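Beta-lactamase (Sphaerobacter thermophilus, PDB 4EWF) probably hydrolyses beta-lactams to substituted beta-amino acids, as a member of the class A beta-lactamase family. Local coordinates at residues 9-14 against 265-270; 46-51 against 162-167; 110-115 against 194-199. One frame throughout, in Å; residues are numbered along the deposited sequence.

Contact 1. Residues 9-14 against 265-270; sequences IDWSGV and QATGLI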
ATOM      1  N   ILE A   9      -0.172 -24.628   9.568  1.00 35.29           N
ATOM      2  CA  ILE A   9      -0.774 -23.362   9.994  1.00 25.48           C
ATOM      3  C   ILE A   9      -2.275 -23.446  10.267  1.00 28.32           C
ATOM      4  O   ILE A   9      -3.037 -23.934   9.444  1.00 29.93           O
ATOM      5  CB  ILE A   9      -0.517 -22.232   8.960  1.00 25.92           C
ATOM      6  CG1 ILE A   9       0.986 -22.012   8.781  1.00 32.17           C
ATOM      7  CG2 ILE A   9      -1.188 -20.945   9.403  1.00 26.13           C
ATOM      8  CD1 ILE A   9       1.329 -21.108   7.616  1.00 30.38           C
ATOM      9  N   ASP A  10      -2.684 -22.959  11.434  1.00 26.45           N
ATOM     10  CA  ASP A  10      -4.095 -22.834  11.789  1.00 27.99           C
ATOM     11  C   ASP A  10      -4.548 -21.408  11.454  1.00 23.96           C
ATOM     12  O   ASP A  10      -4.155 -20.463  12.139  1.00 23.29           O
ATOM     13  CB  ASP A  10      -4.253 -23.115  13.299  1.00 29.52           C
ATOM     14  CG  ASP A  10      -5.710 -23.091  13.779  1.00 31.31           C
ATOM     15  OD1 ASP A  10      -6.588 -22.605  13.049  1.00 25.32           O
ATOM     16  OD2 ASP A  10      -5.978 -23.541  14.920  1.00 32.89           O
ATOM     17  N   TRP A  11      -5.377 -21.249  10.414  1.00 20.76           N
ATOM     18  CA  TRP A  11      -5.872 -19.936  10.005  1.00 23.92           C
ATOM     19  C   TRP A  11      -7.193 -19.530  10.663  1.00 22.60           C
ATOM     20  O   TRP A  11      -7.728 -18.472  10.352  1.00 22.51           O
ATOM     21  CB  TRP A  11      -6.063 -19.853   8.481  1.00 25.09           C
ATOM     22  CG  TRP A  11      -4.806 -19.963   7.677  1.00 24.87           C
ATOM     23  CD1 TRP A  11      -4.380 -21.046   6.951  1.00 27.48           C
ATOM     24  CD2 TRP A  11      -3.806 -18.952   7.513  1.00 20.67           C
ATOM     25  NE1 TRP A  11      -3.182 -20.761   6.344  1.00 29.93           N
ATOM     26  CE2 TRP A  11      -2.810 -19.477   6.666  1.00 23.68           C
ATOM     27  CE3 TRP A  11      -3.662 -17.640   7.992  1.00 25.01           C
ATOM     28  CZ2 TRP A  11      -1.678 -18.746   6.289  1.00 21.50           C
ATOM     29  CZ3 TRP A  11      -2.535 -16.910   7.620  1.00 28.65           C
ATOM     30  CH2 TRP A  11      -1.559 -17.471   6.773  1.00 28.23           C
ATOM     31  N   SER A  12      -7.725 -20.363  11.550  1.00 22.47           N
ATOM     32  CA  SER A  12      -9.036 -20.086  12.144  1.00 26.55           C
ATOM     33  C   SER A  12      -9.119 -18.725  12.842  1.00 24.98           C
ATOM     34  O   SER A  12     -10.173 -18.093  12.836  1.00 25.95           O
ATOM     35  CB  SER A  12      -9.459 -21.208  13.108  1.00 26.10           C
ATOM     36  OG  SER A  12      -8.633 -21.230  14.254  1.00 26.24           O
ATOM     37  N   GLY A  13      -8.020 -18.269  13.443  1.00 23.17           N
ATOM     38  CA  GLY A  13      -8.010 -16.974  14.105  1.00 17.23           C
ATOM     39  C   GLY A  13      -8.088 -15.835  13.103  1.00 25.09           C
ATOM     40  O   GLY A  13      -8.783 -14.845  13.316  1.00 22.62           O
ATOM     41  N   VAL A  14      -7.378 -15.976  11.990  1.00 20.37           N
ATOM     42  CA  VAL A  14      -7.468 -15.001  10.917  1.00 18.71           C
ATOM     43  C   VAL A  14      -8.898 -14.968  10.338  1.00 21.35           C
ATOM     44  O   VAL A  14      -9.477 -13.897  10.138  1.00 20.04           O
ATOM     45  CB  VAL A  14      -6.445 -15.313   9.804  1.00 19.53           C
ATOM     46  CG1 VAL A  14      -6.580 -14.305   8.652  1.00 20.37           C
ATOM     47  CG2 VAL A  14      -5.035 -15.323  10.377  1.00 20.11           C
ATOM     48  N   GLN A 265       0.475 -14.378  14.657  1.00 21.26           N
ATOM     49  CA  GLN A 265       0.380 -15.529  15.560  1.00 22.60           C
ATOM     50  C   GLN A 265       0.275 -16.849  14.790  1.00 20.47           C
ATOM     51  O   GLN A 265       0.948 -17.827  15.119  1.00 22.55           O
ATOM     52  CB  GLN A 265      -0.818 -15.368  16.506  1.00 26.05           C
ATOM     53  CG  GLN A 265      -0.685 -14.195  17.495  1.00 29.42           C
ATOM     54  CD  GLN A 265      -1.996 -13.871  18.201  1.00 32.52           C
ATOM     55  OE1 GLN A 265      -3.043 -14.438  17.883  1.00 39.21           O
ATOM     56  NE2 GLN A 265      -1.945 -12.953  19.155  1.00 28.86           N
ATOM     57  N   ALA A 266      -0.567 -16.879  13.755  1.00 24.57           N
ATOM     58  CA  ALA A 266      -0.798 -18.130  13.019  1.00 24.73           C
ATOM     59  C   ALA A 266       0.489 -18.679  12.374  1.00 28.48           C
ATOM     60  O   ALA A 266       0.702 -19.887  12.330  1.00 25.77           O
ATOM     61  CB  ALA A 266      -1.901 -17.946  11.954  1.00 23.44           C
ATOM     62  N   THR A 267       1.341 -17.781  11.892  0.96 25.77           N
ATOM     63  CA  THR A 267       2.546 -18.170  11.166  0.96 29.03           C
ATOM     64  C   THR A 267       3.756 -18.314  12.082  0.96 33.18           C
ATOM     65  O   THR A 267       4.845 -18.657  11.623  0.96 31.28           O
ATOM     66  CB  THR A 267       2.882 -17.137  10.059  0.96 26.17           C
ATOM     67  OG1 THR A 267       3.076 -15.850  10.656  0.96 29.64           O
ATOM     68  CG2 THR A 267       1.749 -17.041   9.078  0.96 26.15           C
ATOM     69  N   GLY A 268       3.565 -18.050  13.374  1.00 32.31           N
ATOM     70  CA  GLY A 268       4.633 -18.202  14.347  1.00 35.07           C
ATOM     71  C   GLY A 268       5.658 -17.085  14.338  1.00 32.70           C
ATOM     72  O   GLY A 268       6.761 -17.232  14.880  1.00 30.83           O
ATOM     73  N   LEU A 269       5.296 -15.959  13.731  1.00 25.96           N
ATOM     74  CA  LEU A 269       6.172 -14.794  13.700  1.00 29.41           C
ATOM     75  C   LEU A 269       6.183 -14.039  15.034  1.00 33.86           C
ATOM     76  O   LEU A 269       7.173 -13.396  15.380  1.00 37.28           O
ATOM     77  CB  LEU A 269       5.778 -13.852  12.547  1.00 26.94           C
ATOM     78  CG  LEU A 269       6.633 -13.927  11.271  1.00 38.69           C
ATOM     79  CD1 LEU A 269       7.367 -15.241  11.146  1.00 39.31           C
ATOM     80  CD2 LEU A 269       5.827 -13.651  10.008  1.00 35.04           C
ATOM     81  N   ILE A 270       5.068 -14.073  15.758  1.00 27.65           N
ATOM     82  CA  ILE A 270       5.069 -13.641  17.156  1.00 26.34           C
ATOM     83  C   ILE A 270       4.492 -14.799  17.948  1.00 25.40           C
ATOM     84  O   ILE A 270       3.902 -15.705  17.360  1.00 29.62           O
ATOM     85  CB  ILE A 270       4.226 -12.381  17.388  1.00 24.19           C
ATOM     86  CG1 ILE A 270       2.747 -12.677  17.083  1.00 21.69           C
ATOM     87  CG2 ILE A 270       4.742 -11.242  16.537  1.00 32.45           C
ATOM     88  CD1 ILE A 270       1.850 -11.454  17.140  1.00 25.67           C
TER
HETATM   89  O   HOH W   1      -0.997 -21.870  13.529  1.00 22.22           O

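Contact 2. Residues 46-51 against 162-167; sequences RRFRAA and ATPDDY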
ATOM      1  N   ARG A  46     -11.521 -10.286  -5.350  1.00 19.27           N
ATOM      2  CA  ARG A  46     -12.648  -9.340  -5.394  1.00 18.46           C
ATOM      3  C   ARG A  46     -12.108  -7.927  -5.634  1.00 19.41           C
ATOM      4  O   ARG A  46     -11.042  -7.586  -5.144  1.00 16.10           O
ATOM      5  CB  ARG A  46     -13.441  -9.383  -4.074  1.00 16.74           C
ATOM      6  CG  ARG A  46     -14.595  -8.368  -4.016  1.00 16.28           C
ATOM      7  CD  ARG A  46     -15.602  -8.691  -2.899  1.00 21.29           C
ATOM      8  NE  ARG A  46     -16.609  -7.638  -2.754  1.00 22.72           N
ATOM      9  CZ  ARG A  46     -17.825  -7.811  -2.237  1.00 19.52           C
ATOM     10  NH1 ARG A  46     -18.652  -6.776  -2.123  1.00 22.28           N
ATOM     11  NH2 ARG A  46     -18.213  -9.008  -1.820  1.00 20.31           N
ATOM     12  N   ARG A  47     -12.836  -7.118  -6.399  1.00 18.02           N
ATOM     13  CA  ARG A  47     -12.398  -5.767  -6.734  1.00 17.25           C
ATOM     14  C   ARG A  47     -12.807  -4.740  -5.670  1.00 18.87           C
ATOM     15  O   ARG A  47     -13.985  -4.632  -5.335  1.00 18.76           O
ATOM     16  CB  ARG A  47     -12.977  -5.361  -8.092  1.00 18.05           C
ATOM     17  CG  ARG A  47     -12.579  -6.292  -9.233  1.00 21.72           C
ATOM     18  CD  ARG A  47     -13.499  -6.124 -10.464  1.00 27.39           C
ATOM     19  NE  ARG A  47     -13.128  -7.027 -11.552  1.00 27.42           N
ATOM     20  CZ  ARG A  47     -13.830  -8.094 -11.929  1.00 34.38           C
ATOM     21  NH1 ARG A  47     -14.982  -8.414 -11.320  1.00 27.11           N
ATOM     22  NH2 ARG A  47     -13.392  -8.839 -12.941  1.00 36.43           N
ATOM     23  N   PHE A  48     -11.824  -4.005  -5.147  1.00 18.41           N
ATOM     24  CA  PHE A  48     -12.034  -2.935  -4.166  1.00 16.20           C
ATOM     25  C   PHE A  48     -11.465  -1.621  -4.735  1.00 22.80           C
ATOM     26  O   PHE A  48     -10.584  -1.652  -5.595  1.00 19.01           O
ATOM     27  CB  PHE A  48     -11.241  -3.245  -2.886  1.00 14.32           C
ATOM     28  CG  PHE A  48     -11.728  -4.469  -2.150  1.00 18.71           C
ATOM     29  CD1 PHE A  48     -12.590  -4.340  -1.072  1.00 21.95           C
ATOM     30  CD2 PHE A  48     -11.341  -5.737  -2.556  1.00 15.54           C
ATOM     31  CE1 PHE A  48     -13.057  -5.465  -0.383  1.00 19.96           C
ATOM     32  CE2 PHE A  48     -11.805  -6.883  -1.877  1.00 17.57           C
ATOM     33  CZ  PHE A  48     -12.665  -6.737  -0.792  1.00 18.49           C
ATOM     34  N   ARG A  49     -11.929  -0.476  -4.240  1.00 17.82           N
ATOM     35  CA  ARG A  49     -11.257   0.785  -4.559  1.00 20.43           C
ATOM     36  C   ARG A  49      -9.863   0.740  -3.963  1.00 21.83           C
ATOM     37  O   ARG A  49      -9.679   0.405  -2.789  1.00 24.12           O
ATOM     38  CB  ARG A  49     -12.034   2.004  -4.026  1.00 18.56           C
ATOM     39  CG  ARG A  49     -13.433   2.140  -4.635  1.00 21.16           C
ATOM     40  CD  ARG A  49     -14.170   3.394  -4.141  1.00 29.67           C
ATOM     41  NE  ARG A  49     -15.603   3.264  -4.391  1.00 30.51           N
ATOM     42  CZ  ARG A  49     -16.185   3.596  -5.532  1.00 33.87           C
ATOM     43  NH1 ARG A  49     -15.462   4.096  -6.524  1.00 36.19           N
ATOM     44  NH2 ARG A  49     -17.484   3.439  -5.680  1.00 36.78           N
ATOM     45  N   ALA A  50      -8.864   1.044  -4.777  1.00 17.67           N
ATOM     46  CA  ALA A  50      -7.492   0.980  -4.291  1.00 18.60           C
ATOM     47  C   ALA A  50      -7.220   2.113  -3.321  1.00 24.13           C
ATOM     48  O   ALA A  50      -6.392   1.968  -2.423  1.00 18.09           O
ATOM     49  CB  ALA A  50      -6.497   1.044  -5.457  1.00 14.49           C
ATOM     50  N   ALA A  51      -7.917   3.239  -3.499  1.00 19.29           N
ATOM     51  CA  ALA A  51      -7.540   4.444  -2.769  1.00 21.42           C
ATOM     52  C   ALA A  51      -6.032   4.662  -2.945  1.00 22.18           C
ATOM     53  O   ALA A  51      -5.465   4.396  -4.013  1.00 23.73           O
ATOM     54  CB  ALA A  51      -7.906   4.313  -1.285  1.00 18.68           C
ATOM     55  N   ALA A 162      -8.350  -2.330  -7.237  1.00 18.84           N
ATOM     56  CA  ALA A 162      -7.329  -3.230  -6.728  1.00 21.23           C
ATOM     57  C   ALA A 162      -7.957  -4.563  -6.351  1.00 25.66           C
ATOM     58  O   ALA A 162      -9.160  -4.635  -6.088  1.00 22.59           O
ATOM     59  CB  ALA A 162      -6.688  -2.627  -5.495  1.00 16.50           C
ATOM     60  N   THR A 163      -7.139  -5.611  -6.284  1.00 21.87           N
ATOM     61  CA  THR A 163      -7.550  -6.813  -5.564  1.00 19.34           C
ATOM     62  C   THR A 163      -6.473  -7.130  -4.552  1.00 19.08           C
ATOM     63  O   THR A 163      -5.317  -6.794  -4.757  1.00 16.20           O
ATOM     64  CB  THR A 163      -7.757  -8.055  -6.477  1.00 21.16           C
ATOM     65  OG1 THR A 163      -6.495  -8.484  -6.987  1.00 17.28           O
ATOM     66  CG2 THR A 163      -8.683  -7.731  -7.632  1.00 21.48           C
ATOM     67  N   PRO A 164      -6.852  -7.779  -3.441  1.00 19.23           N
ATOM     68  CA  PRO A 164      -5.832  -8.180  -2.463  1.00 18.08           C
ATOM     69  C   PRO A 164      -4.772  -9.083  -3.127  1.00 21.91           C
ATOM     70  O   PRO A 164      -3.576  -8.876  -2.894  1.00 18.64           O
ATOM     71  CB  PRO A 164      -6.644  -8.952  -1.400  1.00 18.32           C
ATOM     72  CG  PRO A 164      -8.075  -8.445  -1.552  1.00 21.06           C
ATOM     73  CD  PRO A 164      -8.218  -8.183  -3.046  1.00 14.98           C
ATOM     74  N   ASP A 165      -5.198 -10.039  -3.959  1.00 17.19           N
ATOM     75  CA  ASP A 165      -4.255 -10.902  -4.682  1.00 15.90           C
ATOM     76  C   ASP A 165      -3.200 -10.096  -5.442  1.00 21.64           C
ATOM     77  O   ASP A 165      -1.999 -10.401  -5.378  1.00 21.87           O
ATOM     78  CB  ASP A 165      -4.974 -11.790  -5.716  1.00 19.90           C
ATOM     79  CG  ASP A 165      -5.663 -12.996  -5.086  1.00 27.01           C
ATOM     80  OD1 ASP A 165      -5.462 -13.265  -3.877  1.00 25.66           O
ATOM     81  OD2 ASP A 165      -6.417 -13.671  -5.813  1.00 24.12           O
ATOM     82  N   ASP A 166      -3.655  -9.105  -6.202  1.00 19.14           N
ATOM     83  CA  ASP A 166      -2.747  -8.291  -7.004  1.00 24.04           C
ATOM     84  C   ASP A 166      -1.747  -7.525  -6.138  1.00 25.04           C
ATOM     85  O   ASP A 166      -0.569  -7.433  -6.472  1.00 19.58           O
ATOM     86  CB  ASP A 166      -3.532  -7.289  -7.860  1.00 18.87           C
ATOM     87  CG  ASP A 166      -4.159  -7.935  -9.098  1.00 27.95           C
ATOM     88  OD1 ASP A 166      -4.050  -9.179  -9.252  1.00 22.28           O
ATOM     89  OD2 ASP A 166      -4.781  -7.201  -9.905  1.00 22.67           O
ATOM     90  N   TYR A 167      -2.217  -6.958  -5.034  1.00 19.79           N
ATOM     91  CA  TYR A 167      -1.332  -6.152  -4.197  1.00 22.04           C
ATOM     92  C   TYR A 167      -0.357  -6.995  -3.382  1.00 23.03           C
ATOM     93  O   TYR A 167       0.739  -6.541  -3.048  1.00 23.69           O
ATOM     94  CB  TYR A 167      -2.123  -5.110  -3.372  1.00 17.12           C
ATOM     95  CG  TYR A 167      -2.310  -3.888  -4.240  1.00 21.29           C
ATOM     96  CD1 TYR A 167      -1.463  -2.804  -4.115  1.00 20.88           C
ATOM     97  CD2 TYR A 167      -3.258  -3.875  -5.267  1.00 19.64           C
ATOM     98  CE1 TYR A 167      -1.575  -1.699  -4.936  1.00 22.36           C
ATOM     99  CE2 TYR A 167      -3.378  -2.766  -6.116  1.00 21.86           C
ATOM    100  CZ  TYR A 167      -2.519  -1.681  -5.939  1.00 24.86           C
ATOM    101  OH  TYR A 167      -2.602  -0.562  -6.740  1.00 21.97           O
TER

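Contact 3. Residues 110-115 against 194-199; sequences ISISDN and KQQNPR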
ATOM      1  N   ILE A 110       4.557   8.378  -0.260  1.00 20.18           N
ATOM      2  CA  ILE A 110       4.489   7.134   0.503  1.00 23.56           C
ATOM      3  C   ILE A 110       4.231   7.345   2.002  1.00 23.65           C
ATOM      4  O   ILE A 110       3.363   6.692   2.582  1.00 21.33           O
ATOM      5  CB  ILE A 110       5.782   6.295   0.297  1.00 22.16           C
ATOM      6  CG1 ILE A 110       5.939   5.917  -1.179  1.00 24.71           C
ATOM      7  CG2 ILE A 110       5.768   5.049   1.159  1.00 23.71           C
ATOM      8  CD1 ILE A 110       4.737   5.134  -1.760  1.00 25.90           C
ATOM      9  N   SER A 111       4.985   8.244   2.627  1.00 22.76           N
ATOM     10  CA  SER A 111       4.945   8.399   4.082  1.00 26.15           C
ATOM     11  C   SER A 111       3.612   8.925   4.606  1.00 25.48           C
ATOM     12  O   SER A 111       3.091   8.436   5.618  1.00 21.05           O
ATOM     13  CB  SER A 111       6.080   9.317   4.567  1.00 28.13           C
ATOM     14  OG  SER A 111       5.896  10.637   4.090  1.00 26.22           O
ATOM     15  N   ILE A 112       3.070   9.934   3.932  1.00 20.75           N
ATOM     16  CA  ILE A 112       1.838  10.564   4.388  1.00 25.21           C
ATOM     17  C   ILE A 112       0.772  10.646   3.296  1.00 19.89           C
ATOM     18  O   ILE A 112      -0.249  11.324   3.464  1.00 22.38           O
ATOM     19  CB  ILE A 112       2.097  11.994   4.937  1.00 26.69           C
ATOM     20  CG1 ILE A 112       2.523  12.940   3.811  1.00 29.12           C
ATOM     21  CG2 ILE A 112       3.160  11.976   6.014  1.00 27.31           C
ATOM     22  CD1 ILE A 112       2.339  14.419   4.171  1.00 26.38           C
ATOM     23  N   SER A 113       1.008   9.976   2.174  1.00 17.70           N
ATOM     24  CA  SER A 113       0.010   9.920   1.103  1.00 18.07           C
ATOM     25  C   SER A 113      -0.299  11.295   0.485  1.00 19.56           C
ATOM     26  O   SER A 113      -1.461  11.655   0.237  1.00 19.73           O
ATOM     27  CB  SER A 113      -1.272   9.245   1.598  1.00 20.71           C
ATOM     28  OG  SER A 113      -1.876   8.529   0.531  1.00 25.81           O
ATOM     29  N   ASP A 114       0.752  12.065   0.226  1.00 20.81           N
ATOM     30  CA  ASP A 114       0.563  13.406  -0.306  1.00 17.69           C
ATOM     31  C   ASP A 114       0.040  13.365  -1.747  1.00 18.39           C
ATOM     32  O   ASP A 114       0.734  12.922  -2.666  1.00 18.42           O
ATOM     33  CB  ASP A 114       1.878  14.183  -0.219  1.00 17.92           C
ATOM     34  CG  ASP A 114       1.687  15.661  -0.445  1.00 19.86           C
ATOM     35  OD1 ASP A 114       2.096  16.465   0.428  1.00 21.43           O
ATOM     36  OD2 ASP A 114       1.126  16.010  -1.501  1.00 19.19           O
ATOM     37  N   ASN A 115      -1.190  13.830  -1.918  1.00 18.34           N
ATOM     38  CA  ASN A 115      -1.902  13.775  -3.190  1.00 17.05           C
ATOM     39  C   ASN A 115      -1.281  14.690  -4.253  1.00 20.06           C
ATOM     40  O   ASN A 115      -1.262  14.344  -5.427  1.00 19.90           O
ATOM     41  CB  ASN A 115      -3.391  14.118  -3.009  1.00 19.06           C
ATOM     42  CG  ASN A 115      -4.212  12.950  -2.435  1.00 21.73           C
ATOM     43  OD1 ASN A 115      -3.744  11.815  -2.379  1.00 19.57           O
ATOM     44  ND2 ASN A 115      -5.446  13.235  -2.023  1.00 19.68           N
ATOM     45  N   LYS A 194       8.818   3.983   6.034  1.00 22.26           N
ATOM     46  CA  LYS A 194       8.602   5.339   6.541  1.00 24.95           C
ATOM     47  C   LYS A 194       7.112   5.702   6.683  1.00 25.83           C
ATOM     48  O   LYS A 194       6.767   6.823   7.060  1.00 25.16           O
ATOM     49  CB  LYS A 194       9.387   6.345   5.689  1.00 19.26           C
ATOM     50  CG  LYS A 194      10.899   6.153   5.892  1.00 24.72           C
ATOM     51  CD  LYS A 194      11.710   7.279   5.327  1.00 35.22           C
ATOM     52  CE  LYS A 194      13.181   7.099   5.679  1.00 42.05           C
ATOM     53  NZ  LYS A 194      13.674   5.765   5.235  1.00 40.04           N
ATOM     54  N   GLN A 195       6.240   4.738   6.385  1.00 20.89           N
ATOM     55  CA  GLN A 195       4.796   4.848   6.632  1.00 24.25           C
ATOM     56  C   GLN A 195       4.513   5.499   7.994  1.00 26.24           C
ATOM     57  O   GLN A 195       5.010   5.039   9.019  1.00 23.46           O
ATOM     58  CB  GLN A 195       4.167   3.446   6.579  1.00 23.89           C
ATOM     59  CG  GLN A 195       2.689   3.373   6.943  1.00 24.27           C
ATOM     60  CD  GLN A 195       1.848   4.349   6.151  1.00 23.99           C
ATOM     61  OE1 GLN A 195       1.250   5.249   6.718  1.00 21.52           O
ATOM     62  NE2 GLN A 195       1.792   4.166   4.835  1.00 21.03           N
ATOM     63  N   GLN A 196       3.724   6.569   8.014  1.00 21.69           N
ATOM     64  CA  GLN A 196       3.524   7.294   9.270  1.00 26.60           C
ATOM     65  C   GLN A 196       2.305   6.863  10.090  1.00 29.93           C
ATOM     66  O   GLN A 196       2.164   7.276  11.240  1.00 28.60           O
ATOM     67  CB  GLN A 196       3.500   8.808   9.033  1.00 24.05           C
ATOM     68  CG  GLN A 196       4.838   9.326   8.539  1.00 29.65           C
ATOM     69  CD  GLN A 196       5.010  10.814   8.768  1.00 29.91           C
ATOM     70  OE1 GLN A 196       4.086  11.503   9.221  1.00 24.22           O
ATOM     71  NE2 GLN A 196       6.204  11.320   8.465  1.00 27.11           N
ATOM     72  N   ASN A 197       1.425   6.055   9.502  1.00 19.21           N
ATOM     73  CA  ASN A 197       0.249   5.573  10.225  1.00 22.48           C
ATOM     74  C   ASN A 197       0.437   4.129  10.705  1.00 23.65           C
ATOM     75  O   ASN A 197       0.302   3.196   9.909  1.00 20.73           O
ATOM     76  CB  ASN A 197      -0.984   5.659   9.327  1.00 23.41           C
ATOM     77  CG  ASN A 197      -2.251   5.193  10.035  1.00 22.80           C
ATOM     78  OD1 ASN A 197      -2.224   4.906  11.223  1.00 24.02           O
ATOM     79  ND2 ASN A 197      -3.360   5.131   9.305  1.00 17.60           N
ATOM     80  N   PRO A 198       0.745   3.943  11.998  1.00 24.72           N
ATOM     81  CA  PRO A 198       1.008   2.606  12.552  1.00 24.77           C
ATOM     82  C   PRO A 198      -0.237   1.855  13.032  1.00 27.01           C
ATOM     83  O   PRO A 198      -0.087   0.846  13.725  1.00 23.76           O
ATOM     84  CB  PRO A 198       1.864   2.922  13.777  1.00 29.39           C
ATOM     85  CG  PRO A 198       1.287   4.203  14.279  1.00 27.34           C
ATOM     86  CD  PRO A 198       0.930   4.995  13.019  1.00 23.01           C
ATOM     87  N   ARG A 199      -1.432   2.318  12.677  1.00 24.20           N
ATOM     88  CA  ARG A 199      -2.650   1.815  13.308  1.00 24.86           C
ATOM     89  C   ARG A 199      -3.253   0.613  12.579  1.00 23.77           C
ATOM     90  O   ARG A 199      -4.232   0.025  13.048  1.00 22.50           O
ATOM     91  CB  ARG A 199      -3.699   2.931  13.389  1.00 17.85           C
ATOM     92  CG  ARG A 199      -3.285   4.111  14.267  1.00 18.80           C
ATOM     93  CD  ARG A 199      -4.283   5.246  14.141  1.00 20.69           C
ATOM     94  NE  ARG A 199      -3.851   6.461  14.844  1.00 23.27           N
ATOM     95  CZ  ARG A 199      -2.961   7.318  14.351  1.00 25.11           C
ATOM     96  NH1 ARG A 199      -2.396   7.074  13.171  1.00 21.60           N
ATOM     97  NH2 ARG A 199      -2.628   8.406  15.035  1.00 27.75           N
TER
HETATM   98  O   HOH W   2       0.677   6.737   3.486  1.00 24.20           O
HETATM   99  O   HOH W   3      -0.193   7.426   6.031  1.00 32.02           O

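Contact 1. Residues 9-14 against 265-270
Ile-9, Asp-10 and Trp-11 pack against Ala-266 and Thr-267 in a mostly apolar surface contact between the two ends of the modelled chain, where the lead-in to helix 12-22 meets the last turn of helix 249-266. The CB of Ala-266 is the shared point. It lies 3.4 Å from the backbone O of Asp-10 and 4.0 Å from CG2 of Ile-9, while CE3 of Trp-11 and CG2 of Val-14 approach it more loosely. Ile-9 reaches this methyl with the shorter of its branches: CG2 stands anti to the backbone N and CG1 anti to the carbonyl carbon (chi1 -60°), which also lays CG2 over one face of the Trp-11 indole, offset toward the rim. Val-14 CG2 meets the same indole at its edge, in the ring plane. In one of the two conformers of Thr-267, its methyl CG2 lies 4.1 Å from CH2, the far corner of the indole, the two side chains crossing obliquely.

No direct hydrogen bond joins the segments. One water does so instead, accepting from Asp-10 N at 2.9 Å and donating to Ala-266 O, also at 2.9 Å. The carboxylate of Asp-10 turns to its own segment: its OD1 accepts from Ser-12 N at 2.9 Å (156°) and from the Ser-12 hydroxyl OG at 2.7 Å, both from one face of its plane, and so caps the start of helix 12-22. At the other end, Gly-268 has positive phi and closes helix 249-266 with a Schellman motif.

Around the pair, Glu-38 accepts from NE1 of Trp-11 and Phe-40 of strand 39-42 meets its ring. Val-14 rests on Ala-262 and Ala-263 of helix 249-266, and Thr-267 touches Leu-237 of strand 235-244, which places the joined terminal helices beside the five-stranded antiparallel sheet.

Contact 2. Residues 46-51 against 162-167
The Phe-48 ring has Ala-162 O at its edge, near the ring plane, and Pro-164 CD set obliquely to it: Phe-48 CE2 lies 4.0 Å from Pro-164 CD, and the two side chains cross at about a right angle. The second flat group, Tyr-167, has Thr-163 O at its edge, in plane.

The backbones form a single antiparallel hydrogen-bonded pair between Phe-48 and Ala-162. Phe-48 N donates to Ala-162 O at 2.9 Å, almost straight at 176°, and Ala-162 N returns a bond to Phe-48 O at 2.9 Å (158°). Ala-162 O also receives a CA-H...O contact from Arg-47 CA at 3.5 Å. On the face of this small sheet that carries Phe-48 and Ala-162, the methyl of Ala-162 comes within 3.7 Å of Ala-50 CB.

Past the bridge the second segment turns into helix 164-175. Thr-163 is its N-cap, with OG1 accepting from Asp-166 N at 3.0 Å. With OG1 between the backbone N and the carbonyl carbon (chi1 69°), CG2 of Thr-163 stands anti to the carbonyl carbon and comes within 3.4 Å of Arg-46 O.

The two-stranded ribbon and the start of helix 164-175 lie against the main sheet: Ala-162 and Pro-164 rest on Phe-242 of strand 235-244, Phe-48 touches Thr-27 of strand 27-33, and Tyr-167 reaches Val-227 of strand 223-232. A salt bridge from Asp-165 to Arg-41 further ties the start of helix 164-175 to strand 39-42.

Contact 3. Residues 110-115 against 194-199
Ser-111 O, at the end of helix 102-111, accepts from Gln-196 N at 3.1 Å (147°); this is the one direct hydrogen bond between the segments, and it arrives in the carbonyl plane on a lone pair. A water adds a weak second bond to the same oxygen.

Gln-195 supplies the water-mediated part. Its CG is anti to the backbone N (chi1 175°) and the chain then bends at chi2 (52°), which brings the amide back toward the helix end. One water donates to Ile-110 O at 2.8 Å and accepts from Gln-195 NE2, and the water that weakly touches Ser-111 O donates to Gln-195 OE1 at 2.7 Å. The amide is held at both ends: OE1 also accepts from Asn-197 N at 2.9 Å, in the carbonyl plane on a lone pair, while NE2 donates to Ser-215 O of strand 212-220.

Van der Waals contacts, carbon against carbonyl oxygen, complete the interface. CB of Ser-111 sits 3.6 Å from Lys-194 O, its hydroxyl being turned to Tyr-107 O within the helix. Gln-196 runs extended beside Ile-112, the two side chains pointing the same way, and its OE1 lies 3.4 Å from Ile-112 CG2.

Farther along, Asn-197 OD1 accepts from Arg-199 N, forming an Asx turn, and from Arg-199 NH1 on the opposite face of its plane.

Ser-113 and Asn-115 lie two and four residues beyond Ser-111. The hydroxyl of Ser-113 bonds to Lys-55, Ser-52 and Lys-216, and Asn-115 OD1 to Lys-55, consistent with the SxxK, SDN and KTG motifs of class A beta-lactamases. The Gln-196 N bond thus ties the helix end to the 194-199 loop, while Gln-195 links it through waters to Ser-215 O on the strand bearing Lys-216; both sides probably border the active site.

Contact 1 joins the ends of the modelled chain, and the other two contacts fall within the sequence it spans; it lies apart from them, centre to centre about 23 Å from contact 2 and 27 Å from contact 3. Contacts 2 and 3 have centres about 19 Å apart, on opposite sides of the chain's centre, and their nearest atoms are about 7 Å apart without touching. Their segments alternate along the sequence. Both border the probable active site: segment 46-51 ends just before Ser-52, Tyr-167 lies near the SxxK residues, and segment 110-115 contains Ser-113. A sulfate, probably from crystallisation, lies about 6 Å from the Gln-195 side chain.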